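Local coordinates for protein nucleoporin NUP170 (Chaetomium thermophilum, PDB 5HAX) that is a nuclear pore protein that probably serves as a structural scaffold component of the nuclear pore complex, pairing a beta-propeller-like region with a helical one, at residues R248-T253 with V265-K270; T291-S297 with L309-T315. All coordinates share one frame; numbering follows the deposited sequence.

Interaction 1: residues R248-T253 with V265-K270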
loop_
_atom_site.group_PDB
_atom_site.type_symbol
_atom_site.label_atom_id
_atom_site.label_comp_id
_atom_site.label_asym_id
_atom_site.label_seq_id
_atom_site.Cartn_x
_atom_site.Cartn_y
_atom_site.Cartn_z
ATOM N N ARG A 248 -10.814 13.840 24.174
ATOM C CA ARG A 248 -10.648 15.286 24.130
ATOM C C ARG A 248 -9.797 15.734 22.950
ATOM O O ARG A 248 -9.383 16.897 22.906
ATOM C CB ARG A 248 -10.018 15.781 25.435
ATOM C CG ARG A 248 -10.731 15.295 26.684
ATOM C CD ARG A 248 -10.117 15.886 27.944
ATOM N NE ARG A 248 -10.329 17.328 28.025
ATOM C CZ ARG A 248 -11.443 17.898 28.476
ATOM N NH1 ARG A 248 -11.544 19.221 28.509
ATOM N NH2 ARG A 248 -12.460 17.155 28.893
ATOM N N SER A 249 -9.518 14.833 22.008
ATOM C CA SER A 249 -8.717 15.110 20.820
ATOM C C SER A 249 -7.257 15.402 21.155
ATOM O O SER A 249 -6.565 16.065 20.378
ATOM C CB SER A 249 -9.318 16.261 20.001
ATOM O OG SER A 249 -10.654 15.962 19.629
ATOM N N THR A 250 -6.772 14.912 22.295
ATOM C CA THR A 250 -5.358 15.018 22.637
ATOM C C THR A 250 -4.573 13.905 21.953
ATOM O O THR A 250 -4.977 12.737 21.989
ATOM C CB THR A 250 -5.162 14.937 24.151
ATOM O OG1 THR A 250 -5.781 16.069 24.775
ATOM C CG2 THR A 250 -3.673 14.918 24.509
ATOM N N ILE A 251 -3.444 14.270 21.351
ATOM C CA ILE A 251 -2.563 13.335 20.657
ATOM C C ILE A 251 -1.329 13.127 21.523
ATOM O O ILE A 251 -0.603 14.084 21.820
ATOM C CB ILE A 251 -2.163 13.853 19.267
ATOM C CG1 ILE A 251 -3.404 14.096 18.402
ATOM C CG2 ILE A 251 -1.215 12.870 18.586
ATOM C CD1 ILE A 251 -3.100 14.778 17.081
ATOM N N ARG A 252 -1.084 11.880 21.917
ATOM C CA ARG A 252 0.089 11.514 22.695
ATOM C C ARG A 252 0.997 10.624 21.857
ATOM O O ARG A 252 0.523 9.716 21.168
ATOM C CB ARG A 252 -0.315 10.794 23.985
ATOM C CG ARG A 252 -1.052 11.684 24.978
ATOM C CD ARG A 252 -1.541 10.896 26.185
ATOM N NE ARG A 252 -2.042 11.764 27.249
ATOM C CZ ARG A 252 -3.281 12.247 27.314
ATOM N NH1 ARG A 252 -4.166 11.962 26.368
ATOM N NH2 ARG A 252 -3.634 13.024 28.329
ATOM N N THR A 253 2.299 10.900 21.908
ATOM C CA THR A 253 3.308 10.141 21.178
ATOM C C THR A 253 4.207 9.425 22.175
ATOM O O THR A 253 4.706 10.044 23.121
ATOM C CB THR A 253 4.149 11.051 20.277
ATOM O OG1 THR A 253 3.290 11.772 19.385
ATOM C CG2 THR A 253 5.162 10.238 19.463
ATOM N N VAL A 265 6.776 10.931 24.970
ATOM C CA VAL A 265 7.706 11.965 24.537
ATOM C C VAL A 265 7.012 13.220 24.026
ATOM O O VAL A 265 7.650 14.285 23.984
ATOM C CB VAL A 265 8.672 11.421 23.463
ATOM C CG1 VAL A 265 9.646 10.425 24.079
ATOM C CG2 VAL A 265 7.899 10.781 22.316
ATOM N N ILE A 266 5.744 13.150 23.628
ATOM C CA ILE A 266 4.995 14.326 23.197
ATOM C C ILE A 266 3.561 14.192 23.686
ATOM O O ILE A 266 2.992 13.095 23.688
ATOM C CB ILE A 266 5.015 14.508 21.663
ATOM C CG1 ILE A 266 6.445 14.418 21.121
ATOM C CG2 ILE A 266 4.383 15.848 21.285
ATOM C CD1 ILE A 266 6.526 14.449 19.606
ATOM N N GLU A 267 2.984 15.316 24.103
ATOM C CA GLU A 267 1.567 15.406 24.443
ATOM C C GLU A 267 1.062 16.726 23.882
ATOM O O GLU A 267 1.494 17.794 24.327
ATOM C CB GLU A 267 1.349 15.321 25.954
ATOM C CG GLU A 267 -0.113 15.335 26.369
ATOM C CD GLU A 267 -0.311 15.004 27.842
ATOM O OE1 GLU A 267 0.064 13.889 28.264
ATOM O OE2 GLU A 267 -0.844 15.859 28.579
ATOM N N LYS A 268 0.162 16.656 22.903
ATOM C CA LYS A 268 -0.318 17.828 22.176
ATOM C C LYS A 268 -1.840 17.834 22.218
ATOM O O LYS A 268 -2.482 17.000 21.570
ATOM C CB LYS A 268 0.185 17.814 20.734
ATOM C CG LYS A 268 -0.045 19.110 19.974
ATOM C CD LYS A 268 0.404 18.979 18.530
ATOM C CE LYS A 268 0.251 20.287 17.776
ATOM N NZ LYS A 268 1.174 21.339 18.286
ATOM N N ASP A 269 -2.419 18.772 22.968
ATOM C CA ASP A 269 -3.867 18.847 23.085
ATOM C C ASP A 269 -4.455 19.666 21.939
ATOM O O ASP A 269 -3.741 20.282 21.144
ATOM C CB ASP A 269 -4.281 19.428 24.445
ATOM C CG ASP A 269 -3.702 20.812 24.714
ATOM O OD1 ASP A 269 -3.340 21.531 23.760
ATOM O OD2 ASP A 269 -3.626 21.185 25.905
ATOM N N LYS A 270 -5.787 19.652 21.856
ATOM C CA LYS A 270 -6.474 20.348 20.774
ATOM C C LYS A 270 -6.158 21.839 20.778
ATOM O O LYS A 270 -6.112 22.464 19.712
ATOM C CB LYS A 270 -7.981 20.119 20.883
ATOM C CG LYS A 270 -8.796 20.910 19.874
ATOM C CD LYS A 270 -10.216 20.378 19.737
ATOM C CE LYS A 270 -10.924 20.285 21.074
ATOM N NZ LYS A 270 -12.379 20.034 20.897
HETATM O O HOH W 1 -7.300 18.086 23.885
HETATM O O HOH W 2 -4.339 17.518 19.703
HETATM O O HOH W 3 -1.330 12.721 30.882
#
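Arg252 and Glu267 face each other as a non-hydrogen-bonded pair in an antiparallel beta hairpin, the last two strands of a four-stranded blade in the beta-propeller region of the protein. The strand axes approach to 4.7 Å at their closest. The Arg252 side chain can be followed outward. Its CB lies 4.0 Å from Ile266 O; CG passes Glu267 CG, CD approaches Glu267 OE1, and NE gives OE1 a weak, bent hydrogen bond of 3.2 Å that also counts as a salt bridge. CG is anti to the carbonyl carbon (chi1 -67°) and the chain is extended from there to NE; it lies beside Glu267 and points the same way, with the guanidinium and carboxylate planes turned 63° apart. Beyond CZ, NH2 forms its main salt bridge with Glu228, while the methyl CG2 of Thr250 sits 3.5 Å above one guanidinium face, toward its rim. Glu267 OE1 also forms a salt bridge with Lys264, its stronger partner. On the face of Ile251 and Lys268, Thr253 and Ile266 lie side by side, CB to CB at 3.8 Å. Here the pairing is interrupted by a classic beta bulge, Val265 and Ile266 both facing Thr253: Thr253 O accepts from Val265 N at 2.9 Å and, more weakly, from Ile266 N. Past Lys268 the chain turns into helix 270-279, with Asp269 as its N-cap, OD1 bonded to Ser272 N. Beyond the Ile251-Lys268 pair, water takes over from direct bonds. One molecule donates to both Ser249 O and Lys268 O; another donates to Arg248 O, accepts from Lys270 N at 3.0 Å and bonds Thr250 OG1 at 2.7 Å.

Interaction 2: residues T291-S297 with L309-T315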
loop_
_atom_site.group_PDB
_atom_site.type_symbol
_atom_site.label_atom_id
_atom_site.label_comp_id
_atom_site.label_asym_id
_atom_site.label_seq_id
_atom_site.Cartn_x
_atom_site.Cartn_y
_atom_site.Cartn_z
ATOM N N THR A 291 -14.525 21.575 17.522
ATOM C CA THR A 291 -14.247 20.488 16.593
ATOM C C THR A 291 -13.574 19.316 17.303
ATOM O O THR A 291 -12.757 19.503 18.209
ATOM C CB THR A 291 -13.356 21.003 15.462
ATOM O OG1 THR A 291 -13.956 22.170 14.884
ATOM C CG2 THR A 291 -13.161 19.949 14.387
ATOM N N ASN A 292 -13.917 18.103 16.874
ATOM C CA ASN A 292 -13.350 16.871 17.405
ATOM C C ASN A 292 -12.436 16.231 16.366
ATOM O O ASN A 292 -12.730 16.260 15.168
ATOM C CB ASN A 292 -14.450 15.872 17.791
ATOM C CG ASN A 292 -15.297 16.345 18.959
ATOM O OD1 ASN A 292 -14.776 16.713 20.012
ATOM N ND2 ASN A 292 -16.610 16.336 18.777
ATOM N N ILE A 293 -11.329 15.655 16.833
ATOM C CA ILE A 293 -10.485 14.795 16.008
ATOM C C ILE A 293 -10.984 13.366 16.184
ATOM O O ILE A 293 -11.005 12.842 17.303
ATOM C CB ILE A 293 -9.001 14.920 16.399
ATOM C CG1 ILE A 293 -8.510 16.350 16.149
ATOM C CG2 ILE A 293 -8.148 13.916 15.611
ATOM C CD1 ILE A 293 -7.078 16.610 16.586
ATOM N N VAL A 294 -11.384 12.734 15.079
ATOM C CA VAL A 294 -12.035 11.427 15.143
ATOM C C VAL A 294 -11.102 10.266 14.803
ATOM O O VAL A 294 -11.436 9.113 15.117
ATOM C CB VAL A 294 -13.268 11.388 14.213
ATOM C CG1 VAL A 294 -14.270 12.461 14.611
ATOM C CG2 VAL A 294 -12.855 11.546 12.753
ATOM N N ALA A 295 -9.953 10.525 14.180
ATOM C CA ALA A 295 -9.074 9.433 13.784
ATOM C C ALA A 295 -7.674 9.963 13.521
ATOM O O ALA A 295 -7.493 11.122 13.138
ATOM C CB ALA A 295 -9.600 8.717 12.535
ATOM N N LEU A 296 -6.690 9.090 13.732
ATOM C CA LEU A 296 -5.307 9.338 13.357
ATOM C C LEU A 296 -4.868 8.301 12.332
ATOM O O LEU A 296 -5.484 7.243 12.183
ATOM C CB LEU A 296 -4.370 9.286 14.572
ATOM C CG LEU A 296 -4.694 10.213 15.744
ATOM C CD1 LEU A 296 -3.674 10.028 16.856
ATOM C CD2 LEU A 296 -4.749 11.670 15.300
ATOM N N SER A 297 -3.792 8.622 11.621
ATOM C CA SER A 297 -3.178 7.690 10.685
ATOM C C SER A 297 -1.680 7.963 10.613
ATOM O O SER A 297 -1.269 9.012 10.099
ATOM C CB SER A 297 -3.808 7.812 9.300
ATOM O OG SER A 297 -3.366 6.762 8.459
ATOM N N LEU A 309 2.196 12.238 10.881
ATOM C CA LEU A 309 0.865 11.855 11.324
ATOM C C LEU A 309 -0.191 12.669 10.591
ATOM O O LEU A 309 -0.018 13.871 10.379
ATOM C CB LEU A 309 0.740 12.068 12.838
ATOM C CG LEU A 309 -0.462 11.470 13.557
ATOM C CD1 LEU A 309 -0.382 9.952 13.548
ATOM C CD2 LEU A 309 -0.523 12.006 14.978
ATOM N N MET A 310 -1.282 12.003 10.216
ATOM C CA MET A 310 -2.486 12.665 9.736
ATOM C C MET A 310 -3.570 12.560 10.799
ATOM O O MET A 310 -3.747 11.505 11.416
ATOM C CB MET A 310 -2.992 12.047 8.428
ATOM C CG MET A 310 -4.073 12.882 7.747
ATOM S SD MET A 310 -4.995 11.994 6.476
ATOM C CE MET A 310 -6.024 10.928 7.485
ATOM N N ALA A 311 -4.293 13.656 11.006
ATOM C CA ALA A 311 -5.407 13.705 11.943
ATOM C C ALA A 311 -6.636 14.211 11.204
ATOM O O ALA A 311 -6.562 15.215 10.489
ATOM C CB ALA A 311 -5.090 14.604 13.142
ATOM N N LEU A 312 -7.752 13.509 11.366
ATOM C CA LEU A 312 -8.999 13.833 10.686
ATOM C C LEU A 312 -9.975 14.450 11.680
ATOM O O LEU A 312 -10.238 13.869 12.737
ATOM C CB LEU A 312 -9.615 12.584 10.051
ATOM C CG LEU A 312 -10.921 12.818 9.285
ATOM C CD1 LEU A 312 -10.674 13.671 8.050
ATOM C CD2 LEU A 312 -11.562 11.497 8.905
ATOM N N THR A 313 -10.508 15.619 11.335
ATOM C CA THR A 313 -11.530 16.274 12.135
ATOM C C THR A 313 -12.914 15.782 11.725
ATOM O O THR A 313 -13.105 15.214 10.648
ATOM C CB THR A 313 -11.468 17.793 11.972
ATOM O OG1 THR A 313 -11.861 18.153 10.642
ATOM C CG2 THR A 313 -10.069 18.322 12.251
ATOM N N ASP A 314 -13.894 16.019 12.602
ATOM C CA ASP A 314 -15.267 15.655 12.267
ATOM C C ASP A 314 -15.859 16.552 11.189
ATOM O O ASP A 314 -16.926 16.227 10.661
ATOM C CB ASP A 314 -16.155 15.677 13.519
ATOM C CG ASP A 314 -16.125 17.009 14.251
ATOM O OD1 ASP A 314 -16.455 17.023 15.453
ATOM O OD2 ASP A 314 -15.782 18.040 13.637
ATOM N N THR A 315 -15.194 17.654 10.844
ATOM C CA THR A 315 -15.601 18.501 9.729
ATOM C C THR A 315 -14.953 18.088 8.414
ATOM O O THR A 315 -15.230 18.708 7.382
ATOM C CB THR A 315 -15.261 19.965 10.026
ATOM O OG1 THR A 315 -13.877 20.075 10.377
ATOM C CG2 THR A 315 -16.118 20.493 11.170
#
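Residues 291-297 and 309-315 pair antiparallel, their strand axes approaching to 4.7 Å at their closest and inclined at 152°, and the register slips by one between Ile293 and Ala295 in a beta bulge. Val294 N donates to Leu312 O at 2.8 Å, whereas beyond the bulge Ala295 O takes the N-H of Leu312. Ser297 and Met310 then exchange two backbone bonds. On the face shared by Ile293, Leu296 and Ala311, the small Ala311 CB is touched by Leu296 CD2 at 3.7 Å and by Ile293 CG2. Leu296 CD1 meets Leu309 CD2 as the two side chains cross at a slant. Leu245 and Ile251 add to this packing. Val294, at the bulge, sends CG2 to Leu312 CD2 and rests CG1 on Asp314 CB at 3.9 Å. Asp314 closes the end of the pair: its CG stands between the backbone N and the carbonyl carbon (chi1 56°), which turns the carboxylate back over Asn292. OD1 accepts from Asn292 N at 3.1 Å, met from well above the carboxylate plane, and a weak bond from Asn292 ND2, the amide and carboxylate planes being 78° apart. The other oxygen, OD2, packs 3.3 Å from the methyl CG2 of Thr291, while Asp314 N bonds back to Asn292 O. With an alanine here, Asn292 N would probably lose its carboxylate acceptor and the Asn292 amide would be freer to turn. Just beyond, Thr313 OG1 donates to Thr315 OG1 at 2.8 Å, and Thr315 OG1 is also hydrogen-bonded to Leu286 O. Such a bulged, mostly apolar hairpin, continued by strand 318-324, is consistent with two adjacent strands of a propeller blade, 293-298 being at the sheet edge.

From the N terminus, strands 230-236 and 241-246 lead into interaction 1, where 265-270 folds back on 248-253 and closes a short hairpin loop. Helix 270-279 and the chain after it then carry on to interaction 2, where 309-315 closes a second hairpin on 291-297. The two closures follow in series, neither enclosing nor crossing the other. Their centres lie 12 Å apart, in two neighbouring sheets, and they touch directly: Ser249 OG is probably hydrogen-bonded to Ile293 N at 2.9 Å, Lys270 NZ probably to Thr291 O, and Ile251 CG2 packs on Leu309 CD2. Polar and apolar contacts thus join one blade-like sheet to the next.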